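Local coordinates for lantibiotic dehydratase (PDB 5EHK), which probably dehydrates serine and threonine residues of the NAI-107 precursor peptide, using glutamyl-tRNA as the activating donor, at residues 91-105 / 125-137. Numbering follows the deposited sequence.
Sequences LMEAVELASPSLAGL and AALALLRYDIRMR
Ser99 OG, at the hinge between helices 92-98 and 100-105, accepts the backbone N-H of Leu102 over 3.2 Å, at an N-H...O angle of 152°, and a weak bond from Ser101 OG. This N-cap starts the second helix where the chain leaves the first, and both Ser99 and Leu102 then meet Tyr132 of helix 125-137. Ser99 CB touches Tyr132 OH at 3.7 Å, and Ala98 CB lies 4.0 Å from Tyr132 CE1. Leu102 CD2 arrives in the plane of the ring, at its edge, 3.7 Å from Tyr132 CD2; the two side chains run past each other in opposite directions.

Leu102 is a true knob in a hole, ringed by Ala125, Ala128, Leu129 and Tyr132. With CG anti to the backbone N (chi1 176°), its branches divide the work: CD1 rests 3.9 Å from Ala125 CB, while CD2 reaches Ala128 and Tyr132. Leu105 comes in beside it, its CD1 3.7 Å from Ala125 CB. At the other end of the contact, the extended Met136 chain lays its sulfur along Leu91, SD to CB 3.9 Å, and its methyl, CE, touches Leu91 N and reaches Ala94 CB at 4.2 Å. Between these ends, Val95 CG2 sits against Tyr132 CB, and the bent Met92 brings CE across the Leu129 side chain at roughly a right angle.

The Phe146 ring meets that of Tyr132 with planes about 25° apart, and helix 79-85 packs on Leu91, Leu105 and Leu129. Outside the contact, Glu96 pairs with Arg346, and Arg131 with Asp751 and Glu752. No hydrogen bond joins the two segments, so this helical hairpin of the dehydratase N-terminal region is held to helix 125-137 by apolar fit, while the capping bond at this face sets the turn at Ser99.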
# COMPACT_ATOMS: atom_id res chain seq x y z
N LEU A 91 37.85 -33.20 14.28
CA LEU A 91 37.66 -31.77 14.54
C LEU A 91 38.76 -30.90 13.98
O LEU A 91 38.50 -29.78 13.54
CB LEU A 91 37.53 -31.47 16.04
CG LEU A 91 37.61 -29.99 16.46
CD1 LEU A 91 36.47 -29.17 15.89
CD2 LEU A 91 37.63 -29.85 17.97
N MET A 92 40.00 -31.36 14.03
CA MET A 92 41.08 -30.56 13.47
C MET A 92 40.99 -30.63 11.97
O MET A 92 41.37 -29.68 11.29
CB MET A 92 42.47 -30.98 13.96
CG MET A 92 42.84 -30.45 15.34
SD MET A 92 42.68 -28.66 15.62
CE MET A 92 41.06 -28.55 16.38
N GLU A 93 40.50 -31.75 11.46
CA GLU A 93 40.31 -31.94 10.02
C GLU A 93 39.14 -31.09 9.52
O GLU A 93 39.19 -30.50 8.44
CB GLU A 93 40.07 -33.41 9.68
CG GLU A 93 40.12 -33.71 8.19
CD GLU A 93 39.92 -35.18 7.85
OE1 GLU A 93 40.20 -36.04 8.70
OE2 GLU A 93 39.46 -35.48 6.73
N ALA A 94 38.08 -31.06 10.31
CA ALA A 94 36.91 -30.26 10.00
C ALA A 94 37.28 -28.77 9.96
O ALA A 94 36.85 -28.05 9.06
CB ALA A 94 35.79 -30.51 11.01
N VAL A 95 38.08 -28.32 10.92
CA VAL A 95 38.43 -26.91 11.00
C VAL A 95 39.42 -26.52 9.89
O VAL A 95 39.41 -25.40 9.41
CB VAL A 95 38.91 -26.49 12.42
CG1 VAL A 95 39.39 -25.05 12.44
CG2 VAL A 95 37.79 -26.65 13.42
N GLU A 96 40.26 -27.47 9.47
CA GLU A 96 41.16 -27.25 8.33
C GLU A 96 40.37 -27.03 7.03
O GLU A 96 40.85 -26.42 6.07
CB GLU A 96 42.11 -28.45 8.15
CG GLU A 96 43.58 -28.11 8.37
CD GLU A 96 44.29 -29.13 9.25
OE1 GLU A 96 44.02 -30.35 9.12
OE2 GLU A 96 45.13 -28.71 10.07
N LEU A 97 39.14 -27.54 7.01
CA LEU A 97 38.30 -27.48 5.85
C LEU A 97 37.38 -26.25 5.87
O LEU A 97 37.25 -25.57 4.86
CB LEU A 97 37.47 -28.75 5.78
CG LEU A 97 36.64 -28.97 4.54
CD1 LEU A 97 37.54 -28.96 3.33
CD2 LEU A 97 35.93 -30.29 4.67
N ALA A 98 36.77 -25.96 7.01
CA ALA A 98 35.80 -24.87 7.12
C ALA A 98 36.46 -23.51 7.26
O ALA A 98 35.94 -22.49 6.79
CB ALA A 98 34.81 -25.10 8.27
N SER A 99 37.60 -23.48 7.93
CA SER A 99 38.28 -22.22 8.19
C SER A 99 39.79 -22.44 8.21
O SER A 99 40.37 -22.62 9.28
CB SER A 99 37.80 -21.63 9.52
OG SER A 99 38.54 -20.48 9.86
N PRO A 100 40.43 -22.44 7.03
CA PRO A 100 41.88 -22.63 7.04
C PRO A 100 42.58 -21.59 7.92
O PRO A 100 43.56 -21.93 8.56
CB PRO A 100 42.28 -22.47 5.55
CG PRO A 100 41.11 -21.81 4.90
CD PRO A 100 39.90 -22.29 5.66
N SER A 101 42.05 -20.37 7.97
CA SER A 101 42.63 -19.34 8.82
C SER A 101 42.67 -19.72 10.30
O SER A 101 43.69 -19.52 10.97
CB SER A 101 41.88 -18.01 8.66
OG SER A 101 40.63 -18.05 9.31
N LEU A 102 41.57 -20.27 10.80
CA LEU A 102 41.52 -20.69 12.20
C LEU A 102 42.43 -21.88 12.39
O LEU A 102 43.03 -22.05 13.45
CB LEU A 102 40.09 -21.04 12.62
CG LEU A 102 39.92 -21.58 14.04
CD1 LEU A 102 40.39 -20.55 15.06
CD2 LEU A 102 38.47 -21.95 14.31
N ALA A 103 42.51 -22.71 11.35
CA ALA A 103 43.35 -23.90 11.38
C ALA A 103 44.81 -23.50 11.49
O ALA A 103 45.62 -24.21 12.08
CB ALA A 103 43.11 -24.75 10.15
N GLY A 104 45.15 -22.36 10.90
CA GLY A 104 46.51 -21.88 10.97
C GLY A 104 46.88 -21.53 12.40
O GLY A 104 47.94 -21.93 12.90
N LEU A 105 45.99 -20.83 13.09
CA LEU A 105 46.25 -20.45 14.46
C LEU A 105 46.42 -21.67 15.37
O LEU A 105 47.28 -21.69 16.25
CB LEU A 105 45.14 -19.52 14.97
CG LEU A 105 45.31 -18.94 16.36
CD1 LEU A 105 44.75 -17.53 16.42
CD2 LEU A 105 44.63 -19.82 17.38
N ALA A 125 39.58 -16.18 18.50
CA ALA A 125 39.77 -17.50 17.88
C ALA A 125 39.18 -18.66 18.67
O ALA A 125 38.68 -19.62 18.10
CB ALA A 125 41.23 -17.76 17.63
N ALA A 126 39.27 -18.58 20.00
CA ALA A 126 38.69 -19.60 20.86
C ALA A 126 37.16 -19.68 20.67
O ALA A 126 36.61 -20.78 20.54
CB ALA A 126 39.03 -19.32 22.29
N LEU A 127 36.49 -18.53 20.61
CA LEU A 127 35.03 -18.51 20.40
C LEU A 127 34.64 -19.12 19.05
O LEU A 127 33.64 -19.82 18.93
CB LEU A 127 34.46 -17.10 20.54
CG LEU A 127 34.41 -16.50 21.95
CD1 LEU A 127 33.73 -15.14 21.94
CD2 LEU A 127 33.69 -17.44 22.91
N ALA A 128 35.44 -18.83 18.02
CA ALA A 128 35.24 -19.43 16.72
C ALA A 128 35.35 -20.95 16.83
O ALA A 128 34.52 -21.68 16.30
CB ALA A 128 36.27 -18.90 15.74
N LEU A 129 36.38 -21.42 17.53
CA LEU A 129 36.58 -22.85 17.68
C LEU A 129 35.44 -23.49 18.46
O LEU A 129 34.99 -24.58 18.13
CB LEU A 129 37.88 -23.13 18.43
CG LEU A 129 38.08 -24.63 18.60
CD1 LEU A 129 38.74 -25.22 17.35
CD2 LEU A 129 38.87 -24.93 19.85
N LEU A 130 34.96 -22.76 19.46
CA LEU A 130 33.86 -23.23 20.30
C LEU A 130 32.60 -23.42 19.47
O LEU A 130 31.85 -24.36 19.70
CB LEU A 130 33.61 -22.26 21.45
CG LEU A 130 32.51 -22.62 22.45
CD1 LEU A 130 32.80 -23.96 23.10
CD2 LEU A 130 32.39 -21.53 23.50
N ARG A 131 32.37 -22.52 18.53
CA ARG A 131 31.23 -22.62 17.63
C ARG A 131 31.32 -23.90 16.83
O ARG A 131 30.32 -24.58 16.62
CB ARG A 131 31.16 -21.42 16.70
CG ARG A 131 30.86 -20.13 17.41
CD ARG A 131 30.93 -18.96 16.45
NE ARG A 131 30.90 -17.71 17.19
CZ ARG A 131 29.79 -17.15 17.65
NH1 ARG A 131 28.61 -17.73 17.42
NH2 ARG A 131 29.84 -16.01 18.32
N TYR A 132 32.52 -24.19 16.33
CA TYR A 132 32.77 -25.40 15.54
C TYR A 132 32.69 -26.70 16.36
O TYR A 132 32.32 -27.76 15.84
CB TYR A 132 34.12 -25.30 14.83
CG TYR A 132 34.14 -24.34 13.64
CD1 TYR A 132 33.17 -24.39 12.65
CD2 TYR A 132 35.12 -23.36 13.54
CE1 TYR A 132 33.18 -23.52 11.58
CE2 TYR A 132 35.15 -22.48 12.48
CZ TYR A 132 34.18 -22.57 11.50
OH TYR A 132 34.21 -21.69 10.45
N ASP A 133 33.04 -26.64 17.64
CA ASP A 133 33.01 -27.81 18.51
C ASP A 133 31.54 -28.16 18.75
O ASP A 133 31.08 -29.24 18.36
CB ASP A 133 33.70 -27.49 19.85
CG ASP A 133 33.96 -28.72 20.73
OD1 ASP A 133 33.17 -29.70 20.71
OD2 ASP A 133 34.97 -28.70 21.47
N ILE A 134 30.81 -27.21 19.33
CA ILE A 134 29.38 -27.33 19.57
C ILE A 134 28.66 -27.82 18.33
O ILE A 134 27.79 -28.69 18.43
CB ILE A 134 28.80 -25.96 19.96
CG1 ILE A 134 29.39 -25.52 21.29
CG2 ILE A 134 27.28 -26.03 20.06
CD1 ILE A 134 28.80 -24.28 21.85
N ARG A 135 29.04 -27.29 17.17
CA ARG A 135 28.39 -27.69 15.93
C ARG A 135 28.59 -29.16 15.68
O ARG A 135 27.63 -29.87 15.39
CB ARG A 135 28.93 -26.94 14.72
CG ARG A 135 27.99 -27.04 13.55
CD ARG A 135 28.68 -26.89 12.21
NE ARG A 135 27.67 -26.61 11.19
CZ ARG A 135 27.34 -25.39 10.79
NH1 ARG A 135 27.97 -24.32 11.27
NH2 ARG A 135 26.39 -25.25 9.87
N MET A 136 29.84 -29.60 15.80
CA MET A 136 30.23 -30.96 15.45
C MET A 136 29.51 -31.99 16.31
O MET A 136 29.35 -33.16 15.92
CB MET A 136 31.73 -31.14 15.61
CG MET A 136 32.24 -32.41 14.97
SD MET A 136 34.02 -32.45 14.78
CE MET A 136 34.15 -33.54 13.35
N ARG A 137 29.05 -31.53 17.46
CA ARG A 137 28.46 -32.43 18.42
C ARG A 137 26.95 -32.25 18.57
O ARG A 137 26.26 -33.07 19.17
CB ARG A 137 29.27 -32.38 19.73
CG ARG A 137 30.72 -32.95 19.52
CD ARG A 137 31.75 -32.60 20.61
NE ARG A 137 31.32 -33.07 21.94
CZ ARG A 137 31.55 -34.28 22.47
NH1 ARG A 137 32.23 -35.22 21.80
NH2 ARG A 137 31.08 -34.54 23.68